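Local coordinates for putative membrane protein COG4129 (Clostridium difficile, PDB 3KMI), which is of unconfirmed function but probably helps export aromatic acids, as a member of an exporter family whose helical C-terminal domain forms this chain, at residues I80-S83 with Q84-I87; Y41-D44 with L45-L48; K165-L168 with V169-H173; S109-I112 with H113-Y117. All coordinates share one frame; numbering follows the deposited sequence.

Interaction 1 of 4, residues I80-S83 with Q84-I87; sequences IIKS and QRDI
On one turn of helix 68-95, which packs against helices 7-33, 41-61 and 148-176 of the all-helical C-terminal domain, the guanidinium of Arg85 lies with one face over Lys82 CA. Four backbone bonds of the i to i+4 kind carry this turn, from Gln84 N to Ile80 O (2.9 Å) through to Ile87 N on Ser83 O (3.1 Å), the last being the longest and most bent.

Among the charged groups, Arg85 sends CG anti to its own N (chi1 -176°) and then folds at chi2 and chi3, which places the guanidinium beside the lysine chain and brings NH2 to 3.8 Å from Lys82 CG. The two cationic ends stay apart, each drawn to its own acid: Lys82 NZ forms a salt bridge with Asp79 of the second subunit, while Arg85 NE binds Asp86 OD1 at 2.9 Å, close to the guanidinium plane and on the anti side of OD1, though tilted well out of the carboxylate plane. Arg85 NH1 turns to Asn49 of helix 41-61. A long flexible arginine suits a partly exposed place where one guanidinium can reach both Asp86 and Asn49.

Apolar and amide groups fill the inner side. Ile81 packs on Leu17, Val21 and Ile52, and buried Gln84 faces helix 148-176. Its chain leaves the backbone with CG 3.2 Å from Ile80 O.

Interaction 2 of 4, residues Y41-D44 with L45-L48; sequences YSRD and LYTL
Tyr41 and Leu45 run side by side in the first turns of helix 41-61, one of the long helices of this helical domain. With chi1 at 174°, Tyr41 sends its ring outward with a lean toward the following turn, so that Leu45 CB lies over one ring face while Leu45 CD2 reaches the phenolic end, 3.6 Å from Tyr41 OH. Tyr92 stacks with the same ring, and Leu45 goes on to Arg85 and Glu89 of helix 68-95; a large aromatic and a branched aliphatic suit this inward side.

Arg43 and Tyr46 form a second side-by-side pair on the exposed side. The arginine chain bends at chi2 and chi3, bringing NH1 to 3.7 Å from Tyr46 CD2. Here the guanidinium presents its edge, and its plane stands 76° from that of the tyrosine ring, far from a flat stack.

Next to Arg43, Thr47 turns OG1 back beside its own N (chi1 -58°) and donates to Arg43 O at 3.0 Å. The backbone N of Thr47 binds the same oxygen from the opposite face of its carbonyl plane. Two waters also donate to OG1, one of them bridging to Asp44 OD1 at 2.7 Å from each oxygen.

The hydroxyl thus serves as donor to the main chain and acceptor from solvent, which fixes its rotation and lets a threonine sit comfortably where the helix meets water.

Interaction 3 of 4, residues K165-L168 with V169-H173; sequences KQFL and VNRKH
Near the C-terminal end of helix 148-176, the last helix of the domain, the i to i+4 ladder is reinforced by two side-chain pairs, Gln166 with Asn170 and Phe167 with Arg171. Gln166 bends at chi2, swinging its amide forward, toward the next turn, where NE2 donates to Asn170 OD1 at 3.2 Å. The acceptor lies in the plane of the glutamine amide, but the donor stands well above that of the asparagine, 59° out of it, and the two amide planes are 57° apart. Gln166 NE2 also rests 3.5 Å from Val169 CG1, whose branched side chain flanks the bond.

On the inward side, Phe167 and Arg171 lie alongside each other. Phe167 CZ sits over one face of the guanidinium, near its rim, 3.7 Å from Arg171 NH2. The ring and guanidinium planes are inclined by 55°.

Asn170 accepts at OD1 and donates from ND2 to Gln84 OE1 of helix 68-95. Because Phe167 O can only accept, from Gln84 NE2, the chain of amides has a consistent direction. The buried arginine probably stays charged, its NH2 held by Ser22 of helix 7-33, while the phenylalanine covers part of one guanidinium face.

Interaction 4 of 4, residues S109-I112 with H113-Y117; sequences SAFI and HKIGY
Ile115 reaching over Phe111 is the tight half of this contact on helix 103-117, a short helix of the all-helical domain packed between helices 7-33, 124-140 and 148-176. Phe111 has CG anti to its backbone N (chi1 -179°), which carries the ring out from the helix flank, where Ile115 CD1 lies over one face. This methyl makes a CH-pi contact, 4.0 Å from the ring centroid and 22° off the normal, and its closest ring atom is Phe111 CE2 at 3.7 Å. The pair is buried: Phe111 also touches Leu128 and Leu132, and Ile115 meets Phe167 and Leu168. A flat ring and a slim branched chain suit such a seam because both can fill it without polar groups to satisfy. Ile112, at the next inward place, packs on Leu25, Ala29 and Leu164. Beside the Phe111 end, Lys114 extends fully to a salt bridge with Glu131 of helix 124-140, well suited to an exposed position.

The other side is looser and polar. Ser109 OG and His113 ND1 are 3.9 Å apart, and a water joins them, donating to the serine at 2.7 Å and lying 3.2 Å from ND1, at the edge of the imidazole. Direct partners hold both groups as well, for Ser109 OG bonds to Ala29 O and His113 NE2 to Asp30 OD1, both on helix 7-33.

Beneath both halves runs the regular helical ladder. Toward its end, Gly116 N donates to Ile112 O at 2.8 Å.

The four contacts lie on four different helices of one domain, and interactions 1 and 3 are joined by hydrogen bonds. Their centres are 10 Å apart, and Gln84 links them through OE1 to Asn170 ND2 (2.9 Å) and NE2 to Phe167 O (3.0 Å). Interaction 2 meets another flank of interaction 1 by packing alone, Arg85 CG lying 3.9 Å from Leu48 CD2. Interaction 4 joins through interaction 3, with Leu168 CD2 3.9 Å from Ile115 CD1. The touches run 2 to 1, 1 to 3 and 3 to 4, while the chain order is 2, 1, 4, 3. Interactions 2 and 3 do not touch, their centres being about 21 Å apart.

Interaction 1 of 4, residues I80-S83 with Q84-I87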
loop_
_atom_site.group_PDB
_atom_site.type_symbol
_atom_site.label_atom_id
_atom_site.label_comp_id
_atom_site.label_asym_id
_atom_site.label_seq_id
_atom_site.Cartn_x
_atom_site.Cartn_y
_atom_site.Cartn_z
ATOM N N ILE A 80 6.080 -9.442 6.716
ATOM C CA ILE A 80 6.632 -8.866 5.486
ATOM C C ILE A 80 6.067 -9.570 4.236
ATOM O O ILE A 80 5.648 -8.922 3.255
ATOM C CB ILE A 80 8.162 -8.958 5.459
ATOM C CG1 ILE A 80 8.767 -8.249 6.685
ATOM C CG2 ILE A 80 8.709 -8.380 4.170
ATOM C CD1 ILE A 80 10.297 -8.570 6.871
ATOM N N ILE A 81 6.023 -10.888 4.276
ATOM C CA ILE A 81 5.445 -11.633 3.139
ATOM C C ILE A 81 3.958 -11.281 2.929
ATOM O O ILE A 81 3.492 -11.108 1.796
ATOM C CB ILE A 81 5.663 -13.146 3.309
ATOM C CG1 ILE A 81 7.169 -13.456 3.400
ATOM C CG2 ILE A 81 4.971 -13.963 2.191
ATOM C CD1 ILE A 81 7.950 -13.228 2.080
ATOM N N LYS A 82 3.210 -11.200 4.015
ATOM C CA LYS A 82 1.801 -10.802 3.913
ATOM C C LYS A 82 1.651 -9.392 3.315
ATOM O O LYS A 82 0.773 -9.169 2.458
ATOM C CB LYS A 82 1.167 -10.863 5.290
ATOM C CG LYS A 82 0.745 -12.272 5.674
ATOM C CD LYS A 82 0.464 -12.320 7.198
ATOM C CE LYS A 82 -0.703 -11.451 7.526
ATOM N NZ LYS A 82 -0.864 -11.248 8.980
ATOM N N SER A 83 2.507 -8.469 3.753
ATOM C CA SER A 83 2.598 -7.111 3.176
ATOM C C SER A 83 2.927 -7.107 1.664
ATOM O O SER A 83 2.375 -6.306 0.890
ATOM C CB SER A 83 3.673 -6.331 3.903
ATOM O OG SER A 83 3.193 -5.845 5.126
ATOM N N GLN A 84 3.838 -7.988 1.258
ATOM C CA GLN A 84 4.182 -8.146 -0.181
ATOM C C GLN A 84 2.983 -8.691 -0.935
ATOM O O GLN A 84 2.725 -8.246 -2.031
ATOM C CB GLN A 84 5.366 -9.101 -0.411
ATOM C CG GLN A 84 6.694 -8.634 0.257
ATOM C CD GLN A 84 7.229 -7.351 -0.398
ATOM O OE1 GLN A 84 6.562 -6.308 -0.392
ATOM N NE2 GLN A 84 8.430 -7.424 -0.959
ATOM N N ARG A 85 2.310 -9.701 -0.364
ATOM C CA ARG A 85 1.114 -10.299 -0.985
ATOM C C ARG A 85 0.034 -9.207 -1.209
ATOM O O ARG A 85 -0.574 -9.144 -2.287
ATOM C CB ARG A 85 0.572 -11.469 -0.116
ATOM C CG ARG A 85 -0.633 -12.234 -0.741
ATOM C CD ARG A 85 -2.015 -11.572 -0.414
ATOM N NE ARG A 85 -2.047 -11.128 0.987
ATOM C CZ ARG A 85 -2.109 -11.929 2.041
ATOM N NH1 ARG A 85 -2.212 -13.259 1.908
ATOM N NH2 ARG A 85 -2.103 -11.385 3.250
ATOM N N ASP A 86 -0.244 -8.404 -0.182
ATOM C CA ASP A 86 -1.174 -7.287 -0.333
ATOM C C ASP A 86 -0.775 -6.316 -1.479
ATOM O O ASP A 86 -1.637 -5.843 -2.223
ATOM C CB ASP A 86 -1.322 -6.501 0.993
ATOM C CG ASP A 86 -2.075 -7.294 2.075
ATOM O OD1 ASP A 86 -2.582 -8.399 1.785
ATOM O OD2 ASP A 86 -2.114 -6.846 3.239
ATOM N N ILE A 87 0.511 -6.005 -1.575
ATOM C CA ILE A 87 1.010 -5.050 -2.600
ATOM C C ILE A 87 0.852 -5.684 -3.987
ATOM O O ILE A 87 0.504 -4.993 -4.951
ATOM C CB ILE A 87 2.478 -4.672 -2.340
ATOM C CG1 ILE A 87 2.606 -3.735 -1.133
ATOM C CG2 ILE A 87 3.161 -3.997 -3.587
ATOM C CD1 ILE A 87 4.059 -3.653 -0.609
#

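Interaction 2 of 4, residues Y41-D44 with L45-L48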
loop_
_atom_site.group_PDB
_atom_site.type_symbol
_atom_site.label_atom_id
_atom_site.label_comp_id
_atom_site.label_asym_id
_atom_site.label_seq_id
_atom_site.Cartn_x
_atom_site.Cartn_y
_atom_site.Cartn_z
ATOM N N TYR A 41 -1.647 -15.640 -12.858
ATOM C CA TYR A 41 -1.798 -14.791 -11.670
ATOM C C TYR A 41 -2.676 -15.448 -10.617
ATOM O O TYR A 41 -2.280 -15.533 -9.431
ATOM C CB TYR A 41 -2.377 -13.405 -12.000
ATOM C CG TYR A 41 -2.662 -12.601 -10.748
ATOM C CD1 TYR A 41 -1.646 -11.831 -10.121
ATOM C CD2 TYR A 41 -3.934 -12.573 -10.196
ATOM C CE1 TYR A 41 -1.899 -11.102 -8.968
ATOM C CE2 TYR A 41 -4.191 -11.831 -9.030
ATOM C CZ TYR A 41 -3.180 -11.101 -8.433
ATOM O OH TYR A 41 -3.485 -10.377 -7.294
ATOM N N SER A 42 -3.837 -15.948 -11.032
ATOM C CA SER A 42 -4.810 -16.439 -10.072
ATOM C C SER A 42 -4.317 -17.672 -9.351
ATOM O O SER A 42 -4.355 -17.759 -8.112
ATOM C CB SER A 42 -6.132 -16.760 -10.762
ATOM O OG SER A 42 -6.846 -15.555 -10.936
ATOM N N ARG A 43 -3.890 -18.641 -10.152
ATOM C CA ARG A 43 -3.322 -19.872 -9.638
ATOM C C ARG A 43 -2.132 -19.573 -8.750
ATOM O O ARG A 43 -2.003 -20.142 -7.667
ATOM C CB ARG A 43 -2.912 -20.791 -10.809
ATOM C CG ARG A 43 -2.203 -22.083 -10.400
ATOM C CD ARG A 43 -3.051 -22.899 -9.422
ATOM N NE ARG A 43 -4.334 -23.317 -9.995
ATOM C CZ ARG A 43 -5.501 -23.296 -9.346
ATOM N NH1 ARG A 43 -5.576 -22.851 -8.088
ATOM N NH2 ARG A 43 -6.599 -23.709 -9.966
ATOM N N ASP A 44 -1.282 -18.650 -9.181
ATOM C CA ASP A 44 -0.035 -18.397 -8.445
ATOM C C ASP A 44 -0.251 -17.663 -7.131
ATOM O O ASP A 44 0.447 -17.911 -6.140
ATOM C CB ASP A 44 0.947 -17.628 -9.314
ATOM C CG ASP A 44 1.472 -18.462 -10.508
ATOM O OD1 ASP A 44 1.441 -19.716 -10.443
ATOM O OD2 ASP A 44 1.933 -17.847 -11.503
ATOM N N LEU A 45 -1.208 -16.736 -7.125
ATOM C CA LEU A 45 -1.652 -16.085 -5.899
ATOM C C LEU A 45 -2.298 -17.036 -4.897
ATOM O O LEU A 45 -1.998 -16.986 -3.710
ATOM C CB LEU A 45 -2.613 -14.930 -6.216
ATOM C CG LEU A 45 -3.247 -14.255 -4.991
ATOM C CD1 LEU A 45 -2.163 -13.503 -4.142
ATOM C CD2 LEU A 45 -4.354 -13.289 -5.436
ATOM N N TYR A 46 -3.176 -17.909 -5.370
ATOM C CA TYR A 46 -3.712 -18.939 -4.513
ATOM C C TYR A 46 -2.631 -19.822 -3.889
ATOM O O TYR A 46 -2.704 -20.135 -2.724
ATOM C CB TYR A 46 -4.704 -19.816 -5.278
ATOM C CG TYR A 46 -5.316 -20.847 -4.375
ATOM C CD1 TYR A 46 -6.176 -20.466 -3.330
ATOM C CD2 TYR A 46 -5.004 -22.204 -4.518
ATOM C CE1 TYR A 46 -6.760 -21.434 -2.484
ATOM C CE2 TYR A 46 -5.580 -23.177 -3.664
ATOM C CZ TYR A 46 -6.457 -22.775 -2.656
ATOM O OH TYR A 46 -7.022 -23.713 -1.815
ATOM N N THR A 47 -1.635 -20.225 -4.662
ATOM C CA THR A 47 -0.554 -21.064 -4.131
ATOM C C THR A 47 0.204 -20.315 -3.014
ATOM O O THR A 47 0.525 -20.866 -1.943
ATOM C CB THR A 47 0.473 -21.431 -5.252
ATOM O OG1 THR A 47 -0.189 -22.114 -6.318
ATOM C CG2 THR A 47 1.663 -22.264 -4.704
ATOM N N LEU A 48 0.514 -19.061 -3.279
ATOM C CA LEU A 48 1.191 -18.214 -2.298
ATOM C C LEU A 48 0.332 -18.015 -1.057
ATOM O O LEU A 48 0.845 -18.135 0.056
ATOM C CB LEU A 48 1.566 -16.872 -2.902
ATOM C CG LEU A 48 1.926 -15.736 -1.921
ATOM C CD1 LEU A 48 3.291 -16.030 -1.347
ATOM C CD2 LEU A 48 1.954 -14.398 -2.651
HETATM O O HOH W 1 -2.743 -23.453 -6.314
HETATM O O HOH W 2 1.141 -21.722 -8.642
#

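Interaction 3 of 4, residues K165-L168 with V169-H173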
loop_
_atom_site.group_PDB
_atom_site.type_symbol
_atom_site.label_atom_id
_atom_site.label_comp_id
_atom_site.label_asym_id
_atom_site.label_seq_id
_atom_site.Cartn_x
_atom_site.Cartn_y
_atom_site.Cartn_z
ATOM N N LYS A 165 7.631 0.900 -4.724
ATOM C CA LYS A 165 8.602 1.436 -3.772
ATOM C C LYS A 165 8.493 0.668 -2.461
ATOM O O LYS A 165 9.495 0.250 -1.895
ATOM C CB LYS A 165 8.389 2.937 -3.527
ATOM C CG LYS A 165 9.513 3.597 -2.749
ATOM C CD LYS A 165 9.245 5.103 -2.604
ATOM C CE LYS A 165 10.360 5.821 -1.883
ATOM N NZ LYS A 165 10.079 7.266 -1.922
ATOM N N GLN A 166 7.268 0.493 -1.977
ATOM C CA GLN A 166 7.081 -0.267 -0.738
ATOM C C GLN A 166 7.475 -1.728 -0.906
ATOM O O GLN A 166 8.062 -2.283 -0.011
ATOM C CB GLN A 166 5.672 -0.161 -0.179
ATOM C CG GLN A 166 5.665 -0.670 1.292
ATOM C CD GLN A 166 6.668 0.093 2.221
ATOM O OE1 GLN A 166 6.695 1.336 2.265
ATOM N NE2 GLN A 166 7.467 -0.664 2.975
ATOM N N PHE A 167 7.176 -2.338 -2.062
ATOM C CA PHE A 167 7.673 -3.688 -2.362
ATOM C C PHE A 167 9.200 -3.823 -2.214
ATOM O O PHE A 167 9.709 -4.787 -1.610
ATOM C CB PHE A 167 7.258 -4.112 -3.785
ATOM C CG PHE A 167 7.575 -5.545 -4.094
ATOM C CD1 PHE A 167 6.617 -6.532 -3.877
ATOM C CD2 PHE A 167 8.853 -5.914 -4.562
ATOM C CE1 PHE A 167 6.880 -7.835 -4.139
ATOM C CE2 PHE A 167 9.149 -7.222 -4.812
ATOM C CZ PHE A 167 8.152 -8.204 -4.610
ATOM N N LEU A 168 9.938 -2.846 -2.726
ATOM C CA LEU A 168 11.397 -2.908 -2.674
ATOM C C LEU A 168 11.908 -2.658 -1.265
ATOM O O LEU A 168 12.891 -3.264 -0.861
ATOM C CB LEU A 168 12.055 -1.921 -3.661
ATOM C CG LEU A 168 11.898 -2.261 -5.156
ATOM C CD1 LEU A 168 12.213 -1.037 -6.057
ATOM C CD2 LEU A 168 12.764 -3.492 -5.585
ATOM N N VAL A 169 11.217 -1.799 -0.514
ATOM C CA VAL A 169 11.596 -1.532 0.875
ATOM C C VAL A 169 11.420 -2.811 1.674
ATOM O O VAL A 169 12.275 -3.145 2.525
ATOM C CB VAL A 169 10.778 -0.372 1.484
ATOM C CG1 VAL A 169 10.954 -0.289 3.023
ATOM C CG2 VAL A 169 11.151 0.942 0.795
ATOM N N ASN A 170 10.313 -3.498 1.398
ATOM C CA ASN A 170 9.967 -4.766 2.044
ATOM C C ASN A 170 10.962 -5.873 1.700
ATOM O O ASN A 170 11.371 -6.650 2.568
ATOM C CB ASN A 170 8.536 -5.235 1.670
ATOM C CG ASN A 170 7.445 -4.474 2.416
ATOM O OD1 ASN A 170 7.710 -3.824 3.411
ATOM N ND2 ASN A 170 6.208 -4.549 1.924
ATOM N N ARG A 171 11.361 -5.952 0.439
ATOM C CA ARG A 171 12.251 -7.035 0.016
ATOM C C ARG A 171 13.641 -6.813 0.640
ATOM O O ARG A 171 14.297 -7.765 1.045
ATOM C CB ARG A 171 12.309 -7.155 -1.507
ATOM C CG ARG A 171 13.242 -8.303 -1.983
ATOM C CD ARG A 171 12.830 -8.854 -3.303
ATOM N NE ARG A 171 11.668 -9.735 -3.214
ATOM C CZ ARG A 171 11.224 -10.495 -4.205
ATOM N NH1 ARG A 171 11.865 -10.519 -5.383
ATOM N NH2 ARG A 171 10.160 -11.288 -4.006
ATOM N N LYS A 172 14.040 -5.549 0.744
ATOM C CA LYS A 172 15.290 -5.169 1.383
ATOM C C LYS A 172 15.275 -5.493 2.881
ATOM O O LYS A 172 16.272 -5.996 3.406
ATOM C CB LYS A 172 15.576 -3.702 1.099
ATOM C CG LYS A 172 16.962 -3.235 1.418
ATOM C CD LYS A 172 17.164 -1.877 0.778
ATOM C CE LYS A 172 18.519 -1.336 1.137
ATOM N NZ LYS A 172 18.377 -0.410 2.268
ATOM N N HIS A 173 14.146 -5.217 3.538
ATOM C CA HIS A 173 13.959 -5.504 4.960
ATOM C C HIS A 173 14.086 -7.001 5.245
ATOM O O HIS A 173 14.797 -7.401 6.169
ATOM C CB HIS A 173 12.597 -4.982 5.456
ATOM C CG HIS A 173 12.661 -3.654 6.151
ATOM N ND1 HIS A 173 12.061 -2.518 5.648
ATOM C CD2 HIS A 173 13.238 -3.285 7.321
ATOM C CE1 HIS A 173 12.275 -1.506 6.469
ATOM N NE2 HIS A 173 12.982 -1.946 7.495
#

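Interaction 4 of 4, residues S109-I112 with H113-Y117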
loop_
_atom_site.group_PDB
_atom_site.type_symbol
_atom_site.label_atom_id
_atom_site.label_comp_id
_atom_site.label_asym_id
_atom_site.label_seq_id
_atom_site.Cartn_x
_atom_site.Cartn_y
_atom_site.Cartn_z
ATOM N N SER A 109 6.934 -2.648 -17.117
ATOM C CA SER A 109 6.925 -4.088 -17.161
ATOM C C SER A 109 8.350 -4.692 -17.141
ATOM O O SER A 109 8.612 -5.644 -16.396
ATOM C CB SER A 109 6.197 -4.546 -18.409
ATOM O OG SER A 109 6.295 -5.941 -18.535
ATOM N N ALA A 110 9.265 -4.112 -17.919
ATOM C CA ALA A 110 10.662 -4.558 -17.917
ATOM C C ALA A 110 11.264 -4.420 -16.514
ATOM O O ALA A 110 11.962 -5.313 -16.033
ATOM C CB ALA A 110 11.486 -3.754 -18.950
ATOM N N PHE A 111 10.959 -3.319 -15.855
ATOM C CA PHE A 111 11.499 -3.044 -14.500
ATOM C C PHE A 111 10.969 -4.064 -13.461
ATOM O O PHE A 111 11.726 -4.554 -12.611
ATOM C CB PHE A 111 11.186 -1.596 -14.091
ATOM C CG PHE A 111 11.715 -1.206 -12.720
ATOM C CD1 PHE A 111 13.075 -1.315 -12.417
ATOM C CD2 PHE A 111 10.855 -0.685 -11.759
ATOM C CE1 PHE A 111 13.564 -0.940 -11.131
ATOM C CE2 PHE A 111 11.324 -0.307 -10.488
ATOM C CZ PHE A 111 12.683 -0.453 -10.174
ATOM N N ILE A 112 9.685 -4.403 -13.547
ATOM C CA ILE A 112 9.096 -5.421 -12.697
ATOM C C ILE A 112 9.701 -6.822 -12.957
ATOM O O ILE A 112 9.939 -7.575 -12.019
ATOM C CB ILE A 112 7.527 -5.468 -12.825
ATOM C CG1 ILE A 112 6.939 -4.130 -12.343
ATOM C CG2 ILE A 112 6.982 -6.634 -12.002
ATOM C CD1 ILE A 112 5.459 -3.888 -12.689
ATOM N N HIS A 113 9.916 -7.172 -14.218
ATOM C CA HIS A 113 10.674 -8.405 -14.544
ATOM C C HIS A 113 12.063 -8.406 -13.935
ATOM O O HIS A 113 12.524 -9.426 -13.414
ATOM C CB HIS A 113 10.822 -8.617 -16.055
ATOM C CG HIS A 113 9.622 -9.243 -16.701
ATOM N ND1 HIS A 113 8.928 -8.639 -17.725
ATOM C CD2 HIS A 113 9.007 -10.434 -16.490
ATOM C CE1 HIS A 113 7.918 -9.411 -18.094
ATOM N NE2 HIS A 113 7.939 -10.502 -17.355
ATOM N N LYS A 114 12.741 -7.273 -14.032
ATOM C CA LYS A 114 14.079 -7.145 -13.498
ATOM C C LYS A 114 14.012 -7.423 -12.007
ATOM O O LYS A 114 14.811 -8.201 -11.457
ATOM C CB LYS A 114 14.660 -5.756 -13.789
ATOM C CG LYS A 114 16.053 -5.520 -13.202
ATOM C CD LYS A 114 16.522 -4.125 -13.545
ATOM C CE LYS A 114 17.969 -3.852 -13.150
ATOM N NZ LYS A 114 18.328 -2.477 -13.631
ATOM N N ILE A 115 13.061 -6.793 -11.349
ATOM C CA ILE A 115 12.870 -7.004 -9.906
ATOM C C ILE A 115 12.588 -8.502 -9.616
ATOM O O ILE A 115 13.185 -9.110 -8.715
ATOM C CB ILE A 115 11.735 -6.114 -9.318
ATOM C CG1 ILE A 115 12.061 -4.603 -9.434
ATOM C CG2 ILE A 115 11.452 -6.544 -7.847
ATOM C CD1 ILE A 115 10.872 -3.644 -9.029
ATOM N N GLY A 116 11.661 -9.084 -10.352
ATOM C CA GLY A 116 11.279 -10.460 -10.098
ATOM C C GLY A 116 12.430 -11.447 -10.221
ATOM O O GLY A 116 12.452 -12.465 -9.520
ATOM N N TYR A 117 13.389 -11.170 -11.110
ATOM C CA TYR A 117 14.482 -12.130 -11.410
ATOM C C TYR A 117 15.824 -11.856 -10.759
ATOM O O TYR A 117 16.755 -12.670 -10.896
ATOM C CB TYR A 117 14.688 -12.262 -12.939
ATOM C CG TYR A 117 13.571 -13.056 -13.580
ATOM C CD1 TYR A 117 13.525 -14.450 -13.447
ATOM C CD2 TYR A 117 12.557 -12.430 -14.270
ATOM C CE1 TYR A 117 12.495 -15.188 -13.994
ATOM C CE2 TYR A 117 11.535 -13.167 -14.831
ATOM C CZ TYR A 117 11.511 -14.529 -14.684
ATOM O OH TYR A 117 10.501 -15.257 -15.271
HETATM O O HOH W 3 8.176 -6.810 -20.203
#